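Local coordinates for protein glycosyl hyrolase, family 3 (PDB 3TEV) that probably hydrolyses O-glycosidic bonds, as a glycoside hydrolase of family 3, at residues D105-R119 with R159-V173. Numbering follows the deposited sequence. Where two conformers were deposited one is given.
Sequences DDQQLTEDVNAALAR and RHGRAALAGHTREGV
Ala115 CB lies over one face of the Arg170 guanidinium, 3.5 Å above its plane and offset toward the rim. The guanidinium edge meets two acids. Arg170 NE gives a hydrogen bond to the anti lone pair of Glu111 OE2 at 2.8 Å, and Arg170 NH2 makes a weak, bent one to Asp112 OD1. Arg170 CG stands between its backbone N and carbonyl carbon (chi1 72°), and the chain runs extended to NE to reach them. A water at the same edge links Arg170 NH2 to Arg119 NH1. Arg119 NH1 also donates to Glu171 OE2 at 2.9 Å, from above the carboxylate plane. The His160 ring is gripped at its edge from both ends. His160 ND1 pairs with Thr110 OG1 at 2.7 Å, and His160 NE2 donates to the anti lone pair of Asp105 OD1 at 2.6 Å. Arg159 NH1 takes the syn lone pair of that oxygen in a nearly straight salt bridge (175°). A lysine in place of Asp105 would probably leave His160 NE2 and Arg159 without their acceptor. The segments belong to neighbouring helices of a TIM-barrel-type domain; the axes of 107-119 and 159-169 come within 7.2 Å and cross at -34°. Gly167 sits where a side chain would clash with Glu111 O, and Ala115 CA makes a CA-H...O contact to Gly167 O. Beyond, Val173 CG2 packs on Ala118 CB.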
loop_
_atom_site.group_PDB
_atom_site.type_symbol
_atom_site.label_atom_id
_atom_site.label_comp_id
_atom_site.label_asym_id
_atom_site.label_seq_id
_atom_site.Cartn_x
_atom_site.Cartn_y
_atom_site.Cartn_z
ATOM N N ASP A 105 -23.081 -3.100 11.553
ATOM C CA ASP A 105 -23.512 -2.222 10.470
ATOM C C ASP A 105 -23.884 -0.820 10.922
ATOM O O ASP A 105 -24.795 -0.206 10.387
ATOM C CB ASP A 105 -24.625 -2.854 9.618
ATOM C CG ASP A 105 -24.759 -2.195 8.246
ATOM O OD1 ASP A 105 -23.747 -1.676 7.725
ATOM O OD2 ASP A 105 -25.872 -2.195 7.683
ATOM N N ASP A 106 -23.149 -0.317 11.897
ATOM C CA ASP A 106 -23.248 1.077 12.272
ATOM C C ASP A 106 -22.037 1.793 11.665
ATOM O O ASP A 106 -20.917 1.692 12.166
ATOM C CB ASP A 106 -23.330 1.224 13.805
ATOM C CG ASP A 106 -23.417 2.672 14.263
ATOM O OD1 ASP A 106 -23.193 3.596 13.452
ATOM O OD2 ASP A 106 -23.713 2.897 15.456
ATOM N N GLN A 107 -22.290 2.495 10.566
ATOM C CA GLN A 107 -21.282 3.240 9.823
ATOM C C GLN A 107 -20.517 4.174 10.749
ATOM O O GLN A 107 -19.288 4.209 10.721
ATOM C CB GLN A 107 -21.944 4.002 8.662
ATOM C CG GLN A 107 -21.145 5.151 8.081
ATOM C CD GLN A 107 -21.540 5.470 6.633
ATOM O OE1 GLN A 107 -22.711 5.783 6.357
ATOM N NE2 GLN A 107 -20.561 5.395 5.699
ATOM N N GLN A 108 -21.250 4.894 11.597
ATOM C CA GLN A 108 -20.633 5.825 12.543
ATOM C C GLN A 108 -19.711 5.123 13.558
ATOM O O GLN A 108 -18.673 5.661 13.905
ATOM C CB GLN A 108 -21.701 6.679 13.243
ATOM C CG GLN A 108 -21.156 7.762 14.173
ATOM C CD GLN A 108 -20.448 8.894 13.431
ATOM O OE1 GLN A 108 -21.040 9.542 12.563
ATOM N NE2 GLN A 108 -19.179 9.145 13.784
ATOM N N LEU A 109 -20.082 3.933 14.027
ATOM C CA LEU A 109 -19.191 3.152 14.884
ATOM C C LEU A 109 -17.865 2.818 14.169
ATOM O O LEU A 109 -16.765 2.993 14.724
ATOM C CB LEU A 109 -19.876 1.866 15.346
ATOM C CG LEU A 109 -19.018 0.822 16.081
ATOM C CD1 LEU A 109 -18.412 1.371 17.373
ATOM C CD2 LEU A 109 -19.854 -0.433 16.368
ATOM N N THR A 110 -17.975 2.349 12.932
ATOM C CA THR A 110 -16.813 1.983 12.152
ATOM C C THR A 110 -15.885 3.174 12.030
ATOM O O THR A 110 -14.687 3.047 12.257
ATOM C CB THR A 110 -17.226 1.466 10.770
ATOM O OG1 THR A 110 -18.068 0.324 10.943
ATOM C CG2 THR A 110 -15.989 1.089 9.894
ATOM N N GLU A 111 -16.439 4.332 11.689
ATOM C CA GLU A 111 -15.629 5.546 11.592
ATOM C C GLU A 111 -14.918 5.846 12.916
ATOM O O GLU A 111 -13.716 6.081 12.930
ATOM C CB GLU A 111 -16.474 6.741 11.151
ATOM C CG GLU A 111 -15.653 8.008 11.012
ATOM C CD GLU A 111 -16.423 9.204 10.453
ATOM O OE1 GLU A 111 -17.448 9.058 9.748
ATOM O OE2 GLU A 111 -15.966 10.330 10.711
ATOM N N ASP A 112 -15.665 5.802 14.023
ATOM C CA ASP A 112 -15.120 6.161 15.323
ATOM C C ASP A 112 -14.049 5.200 15.819
ATOM O O ASP A 112 -13.128 5.618 16.500
ATOM C CB ASP A 112 -16.228 6.281 16.375
ATOM C CG ASP A 112 -17.179 7.453 16.118
ATOM O OD1 ASP A 112 -16.882 8.335 15.287
ATOM O OD2 ASP A 112 -18.244 7.480 16.750
ATOM N N VAL A 113 -14.175 3.916 15.505
ATOM C CA VAL A 113 -13.145 2.937 15.894
ATOM C C VAL A 113 -11.843 3.181 15.105
ATOM O O VAL A 113 -10.732 3.096 15.640
ATOM C CB VAL A 113 -13.642 1.477 15.699
ATOM C CG1 VAL A 113 -12.482 0.480 15.791
ATOM C CG2 VAL A 113 -14.738 1.143 16.722
ATOM N N ASN A 114 -11.992 3.503 13.832
ATOM C CA ASN A 114 -10.844 3.869 13.015
ATOM C C ASN A 114 -10.243 5.219 13.429
ATOM O O ASN A 114 -9.014 5.410 13.390
ATOM C CB ASN A 114 -11.212 3.794 11.528
ATOM C CG ASN A 114 -11.205 2.352 11.011
ATOM O OD1 ASN A 114 -10.164 1.844 10.592
ATOM N ND2 ASN A 114 -12.359 1.682 11.065
ATOM N N ALA A 115 -11.103 6.140 13.859
ATOM C CA ALA A 115 -10.631 7.424 14.346
ATOM C C ALA A 115 -9.774 7.228 15.581
ATOM O O ALA A 115 -8.715 7.848 15.686
ATOM C CB ALA A 115 -11.776 8.363 14.631
ATOM N N ALA A 116 -10.207 6.356 16.501
ATOM C CA ALA A 116 -9.413 6.068 17.712
ATOM C C ALA A 116 -8.096 5.376 17.385
ATOM O O ALA A 116 -7.080 5.656 17.994
ATOM C CB ALA A 116 -10.185 5.236 18.679
ATOM N N LEU A 117 -8.122 4.458 16.432
ATOM C CA LEU A 117 -6.911 3.793 16.023
ATOM C C LEU A 117 -5.940 4.819 15.420
ATOM O O LEU A 117 -4.746 4.818 15.720
ATOM C CB LEU A 117 -7.232 2.663 15.042
ATOM C CG LEU A 117 -6.056 2.088 14.242
ATOM C CD1 LEU A 117 -4.904 1.552 15.165
ATOM C CD2 LEU A 117 -6.557 1.011 13.255
ATOM N N ALA A 118 -6.466 5.708 14.589
ATOM C CA ALA A 118 -5.625 6.723 13.941
ATOM C C ALA A 118 -4.999 7.696 14.964
ATOM O O ALA A 118 -3.827 8.080 14.816
ATOM C CB ALA A 118 -6.397 7.461 12.852
ATOM N N ARG A 119 -5.756 8.053 16.005
ATOM C CA ARG A 119 -5.258 8.922 17.081
ATOM C C ARG A 119 -4.101 8.278 17.826
ATOM O O ARG A 119 -3.150 8.967 18.206
ATOM C CB ARG A 119 -6.353 9.282 18.107
ATOM C CG ARG A 119 -7.357 10.315 17.633
ATOM C CD ARG A 119 -8.247 10.834 18.768
ATOM N NE ARG A 119 -9.087 9.786 19.354
ATOM C CZ ARG A 119 -10.285 9.415 18.893
ATOM N NH1 ARG A 119 -10.815 9.998 17.824
ATOM N NH2 ARG A 119 -10.966 8.466 19.520
ATOM N N ARG A 159 -19.800 1.043 2.208
ATOM C CA ARG A 159 -20.266 1.858 3.331
ATOM C C ARG A 159 -19.294 1.859 4.524
ATOM O O ARG A 159 -19.032 2.915 5.111
ATOM C CB ARG A 159 -21.703 1.476 3.766
ATOM C CG ARG A 159 -22.790 2.272 3.026
ATOM C CD ARG A 159 -24.224 1.886 3.429
ATOM N NE ARG A 159 -24.542 2.221 4.818
ATOM C CZ ARG A 159 -24.379 1.346 5.855
ATOM N NH1 ARG A 159 -23.901 0.083 5.646
ATOM N NH2 ARG A 159 -24.703 1.731 7.087
ATOM N N HIS A 160 -18.757 0.692 4.879
ATOM C CA HIS A 160 -17.805 0.649 5.985
ATOM C C HIS A 160 -16.397 1.081 5.583
ATOM O O HIS A 160 -15.662 1.650 6.399
ATOM C CB HIS A 160 -17.857 -0.699 6.687
ATOM C CG HIS A 160 -19.136 -0.908 7.418
ATOM N ND1 HIS A 160 -19.379 -0.341 8.651
ATOM C CD2 HIS A 160 -20.277 -1.548 7.063
ATOM C CE1 HIS A 160 -20.603 -0.660 9.043
ATOM N NE2 HIS A 160 -21.169 -1.389 8.096
ATOM N N GLY A 161 -16.043 0.852 4.317
ATOM C CA GLY A 161 -14.783 1.363 3.773
ATOM C C GLY A 161 -14.721 2.879 3.872
ATOM O O GLY A 161 -13.697 3.438 4.251
ATOM N N ARG A 162 -15.829 3.535 3.546
ATOM C CA ARG A 162 -15.938 5.004 3.613
ATOM C C ARG A 162 -15.669 5.502 5.033
ATOM O O ARG A 162 -14.935 6.488 5.240
ATOM C CB ARG A 162 -17.334 5.478 3.155
ATOM C CG ARG A 162 -17.458 7.011 2.991
ATOM C CD ARG A 162 -18.866 7.513 2.622
ATOM N NE ARG A 162 -19.505 6.730 1.556
ATOM C CZ ARG A 162 -19.402 6.965 0.244
ATOM N NH1 ARG A 162 -18.663 7.982 -0.220
ATOM N NH2 ARG A 162 -20.041 6.168 -0.614
ATOM N N ALA A 163 -16.260 4.804 5.999
ATOM C CA ALA A 163 -16.123 5.154 7.416
ATOM C C ALA A 163 -14.675 5.011 7.891
ATOM O O ALA A 163 -14.161 5.864 8.612
ATOM C CB ALA A 163 -17.049 4.285 8.262
ATOM N N ALA A 164 -14.027 3.925 7.477
ATOM C CA ALA A 164 -12.635 3.650 7.840
ATOM C C ALA A 164 -11.686 4.704 7.278
ATOM O O ALA A 164 -10.783 5.182 7.983
ATOM C CB ALA A 164 -12.239 2.261 7.372
ATOM N N LEU A 165 -11.901 5.072 6.011
ATOM C CA LEU A 165 -11.110 6.126 5.364
ATOM C C LEU A 165 -11.272 7.455 6.100
ATOM O O LEU A 165 -10.276 8.127 6.390
ATOM C CB LEU A 165 -11.513 6.300 3.899
ATOM C CG LEU A 165 -11.247 5.153 2.923
ATOM C CD1 LEU A 165 -12.132 5.329 1.697
ATOM C CD2 LEU A 165 -9.771 5.065 2.499
ATOM N N ALA A 166 -12.515 7.809 6.427
ATOM C CA ALA A 166 -12.814 9.109 7.031
ATOM C C ALA A 166 -12.283 9.216 8.457
ATOM O O ALA A 166 -11.848 10.269 8.875
ATOM C CB ALA A 166 -14.334 9.405 6.990
ATOM N N GLY A 167 -12.339 8.121 9.207
ATOM C CA GLY A 167 -11.767 8.082 10.546
ATOM C C GLY A 167 -10.264 8.323 10.562
ATOM O O GLY A 167 -9.755 8.928 11.500
ATOM N N HIS A 168 -9.551 7.858 9.533
ATOM C CA HIS A 168 -8.111 8.083 9.446
ATOM C C HIS A 168 -7.821 9.505 8.982
ATOM O O HIS A 168 -7.070 10.239 9.604
ATOM C CB HIS A 168 -7.459 7.060 8.507
ATOM C CG HIS A 168 -7.185 5.748 9.159
ATOM N ND1 HIS A 168 -8.136 4.757 9.263
ATOM C CD2 HIS A 168 -6.080 5.279 9.786
ATOM C CE1 HIS A 168 -7.623 3.725 9.912
ATOM N NE2 HIS A 168 -6.376 4.018 10.243
ATOM N N THR A 169 -8.433 9.867 7.869
ATOM C CA THR A 169 -8.270 11.155 7.232
ATOM C C THR A 169 -8.515 12.304 8.202
ATOM O O THR A 169 -7.686 13.217 8.316
ATOM C CB THR A 169 -9.205 11.218 6.013
ATOM O OG1 THR A 169 -8.627 10.433 4.960
ATOM C CG2 THR A 169 -9.356 12.616 5.511
ATOM N N ARG A 170 -9.627 12.247 8.935
ATOM C CA ARG A 170 -9.931 13.323 9.873
ATOM C C ARG A 170 -8.973 13.378 11.077
ATOM O O ARG A 170 -8.900 14.405 11.752
ATOM C CB ARG A 170 -11.407 13.298 10.311
ATOM C CG ARG A 170 -11.807 12.169 11.257
ATOM C CD ARG A 170 -13.318 12.273 11.491
ATOM N NE ARG A 170 -13.973 11.308 12.380
ATOM C CZ ARG A 170 -13.889 11.307 13.716
ATOM N NH1 ARG A 170 -13.061 12.165 14.335
ATOM N NH2 ARG A 170 -14.610 10.421 14.438
ATOM N N GLU A 171 -8.239 12.290 11.333
ATOM C CA GLU A 171 -7.259 12.278 12.416
ATOM C C GLU A 171 -5.816 12.503 11.927
ATOM O O GLU A 171 -4.863 12.377 12.704
ATOM C CB GLU A 171 -7.365 11.010 13.278
ATOM C CG GLU A 171 -8.723 10.819 14.036
ATOM C CD GLU A 171 -9.046 11.886 15.098
ATOM O OE1 GLU A 171 -8.237 12.813 15.335
ATOM O OE2 GLU A 171 -10.141 11.804 15.712
ATOM N N GLY A 172 -5.643 12.848 10.654
ATOM C CA GLY A 172 -4.301 13.084 10.123
ATOM C C GLY A 172 -3.428 11.858 9.860
ATOM O O GLY A 172 -2.211 11.967 9.892
ATOM N N VAL A 173 -4.031 10.699 9.593
ATOM C CA VAL A 173 -3.285 9.519 9.176
ATOM C C VAL A 173 -3.784 9.145 7.778
ATOM O O VAL A 173 -5.011 9.083 7.547
ATOM C CB VAL A 173 -3.501 8.321 10.152
ATOM C CG1 VAL A 173 -2.894 7.032 9.602
ATOM C CG2 VAL A 173 -2.938 8.619 11.533
HETATM O O HOH W 1 -13.915 9.960 17.345
#